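Local coordinates for protein aminotransferase, class III (Thermomicrobium roseum, PDB 6IO1) that probably transfers amino groups between amines and keto compounds as a thermostable, (S)-enantioselective omega-transaminase dependent on pyridoxal 5'-phosphate, at residues M424-T429 and D436-G441. Sequence-based numbering, arbitrary orientation.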
loop_
_atom_site.group_PDB
_atom_site.type_symbol
_atom_site.label_atom_id
_atom_site.label_comp_id
_atom_site.label_asym_id
_atom_site.label_seq_id
_atom_site.Cartn_x
_atom_site.Cartn_y
_atom_site.Cartn_z
ATOM N N MET B 424 11.511 0.808 21.983
ATOM C CA MET B 424 12.552 1.644 21.329
ATOM C C MET B 424 13.116 0.938 20.090
ATOM O O MET B 424 13.510 -0.239 20.202
ATOM C CB MET B 424 13.697 1.928 22.305
ATOM C CG MET B 424 13.299 2.836 23.452
ATOM S SD MET B 424 14.405 2.676 24.875
ATOM C CE MET B 424 13.901 1.075 25.502
ATOM N N ALA B 425 13.156 1.654 18.962
ATOM C CA ALA B 425 13.731 1.155 17.711
ATOM C C ALA B 425 14.559 2.263 17.075
ATOM O O ALA B 425 14.196 2.810 16.030
ATOM C CB ALA B 425 12.633 0.671 16.761
ATOM N N PRO B 426 15.715 2.623 17.678
ATOM C CA PRO B 426 16.551 3.729 17.189
ATOM C C PRO B 426 17.274 3.467 15.859
ATOM O O PRO B 426 17.412 2.319 15.478
ATOM C CB PRO B 426 17.580 3.920 18.313
ATOM C CG PRO B 426 17.684 2.554 18.949
ATOM C CD PRO B 426 16.283 1.984 18.867
ATOM N N PRO B 427 17.724 4.523 15.141
ATOM C CA PRO B 427 18.430 4.364 13.863
ATOM C C PRO B 427 19.711 3.543 14.068
ATOM O O PRO B 427 20.380 3.729 15.069
ATOM C CB PRO B 427 18.789 5.802 13.460
ATOM C CG PRO B 427 17.782 6.655 14.197
ATOM C CD PRO B 427 17.559 5.931 15.508
ATOM N N LEU B 428 20.022 2.672 13.104
ATOM C CA LEU B 428 21.162 1.767 13.216
ATOM C C LEU B 428 22.484 2.493 13.432
ATOM O O LEU B 428 23.474 1.843 13.785
ATOM C CB LEU B 428 21.264 0.885 11.968
ATOM C CG LEU B 428 20.024 0.121 11.494
ATOM C CD1 LEU B 428 20.413 -0.920 10.453
ATOM C CD2 LEU B 428 19.284 -0.533 12.650
ATOM N N THR B 429 22.528 3.808 13.235
ATOM C CA THR B 429 23.752 4.585 13.374
ATOM C C THR B 429 23.956 5.146 14.776
ATOM O O THR B 429 24.914 5.898 14.988
ATOM C CB THR B 429 23.760 5.736 12.366
ATOM O OG1 THR B 429 22.620 6.576 12.587
ATOM C CG2 THR B 429 23.711 5.197 10.945
ATOM N N ASP B 436 23.195 6.950 25.536
ATOM C CA ASP B 436 23.066 7.441 26.906
ATOM C C ASP B 436 21.946 8.462 27.019
ATOM O O ASP B 436 21.206 8.483 28.014
ATOM C CB ASP B 436 24.376 8.070 27.371
ATOM C CG ASP B 436 25.443 7.048 27.646
ATOM O OD1 ASP B 436 25.100 5.859 27.809
ATOM O OD2 ASP B 436 26.629 7.432 27.719
ATOM N N VAL B 437 21.820 9.330 26.015
ATOM C CA VAL B 437 20.724 10.294 26.000
ATOM C C VAL B 437 19.392 9.559 26.040
ATOM O O VAL B 437 18.519 9.854 26.868
ATOM C CB VAL B 437 20.830 11.209 24.766
ATOM C CG1 VAL B 437 19.576 12.055 24.625
ATOM C CG2 VAL B 437 22.074 12.075 24.860
ATOM N N LEU B 438 19.247 8.548 25.180
ATOM C CA LEU B 438 18.010 7.778 25.119
ATOM C C LEU B 438 17.737 7.076 26.443
ATOM O O LEU B 438 16.611 7.110 26.960
ATOM C CB LEU B 438 18.090 6.771 23.970
ATOM C CG LEU B 438 16.955 5.761 23.793
ATOM C CD1 LEU B 438 15.640 6.474 23.611
ATOM C CD2 LEU B 438 17.226 4.851 22.614
ATOM N N ILE B 439 18.770 6.456 27.021
ATOM C CA ILE B 439 18.589 5.699 28.259
ATOM C C ILE B 439 18.124 6.618 29.377
ATOM O O ILE B 439 17.171 6.322 30.111
ATOM C CB ILE B 439 19.879 4.939 28.631
ATOM C CG1 ILE B 439 20.182 3.860 27.593
ATOM C CG2 ILE B 439 19.659 4.156 29.871
ATOM C CD1 ILE B 439 21.653 3.495 27.528
ATOM N N GLU B 440 18.853 7.728 29.545
ATOM C CA GLU B 440 18.583 8.704 30.638
ATOM C C GLU B 440 17.177 9.288 30.470
ATOM O O GLU B 440 16.453 9.383 31.481
ATOM C CB GLU B 440 19.635 9.815 30.618
ATOM C CG GLU B 440 21.028 9.332 30.976
ATOM C CD GLU B 440 21.176 8.811 32.395
ATOM O OE1 GLU B 440 20.198 8.907 33.164
ATOM O OE2 GLU B 440 22.267 8.310 32.729
ATOM N N GLY B 441 16.802 9.629 29.236
ATOM C CA GLY B 441 15.469 10.158 28.975
ATOM C C GLY B 441 14.391 9.160 29.363
ATOM O O GLY B 441 13.409 9.523 30.017
#
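Leu438 reaches from the helix toward Met424 and Pro426, and the contact between the two segments is wholly apolar. Its CG stands anti to the backbone N (chi1 174°), which carries the isopropyl end away from the helix backbone and presents both methyls to the other segment. The methionine sulfur sits against the branch point: Met424 SD lies 4.1 Å from Leu438 CG, with Leu438 CD1 and CD2 both 4.2 Å from it, the two side chains running at a slant to each other. A bend at chi3 (-73°) turns the terminal methyl of Met424 off the line of its chain. CD2 of Leu438 also faces the proline ring, where Pro426 CG approaches it to 4.3 Å.

This is a strand–loop–helix join near the C-terminus of a class-III aminotransferase: Met424 ends strand 421-424, and helix 432-450 folds back against the mixed sheet to which that strand belongs. Val415 on strand 413-418 touches both Met424 and Leu438, Ile413 also meets the leucine, and Leu378 packs on Pro426. All three contact residues are buried.

Hydrogen bonds hold each side separately, backbone to backbone in the helix and side chain to carbonyl in the loop. Within the helix, Glu440 N donates to Asp436 O at 2.9 Å, and Gly441 N to Val437 O. On the loop, Pro426 O accepts a hydrogen bond from Arg268 NH1, while Leu428 O is held by Asn349 ND2.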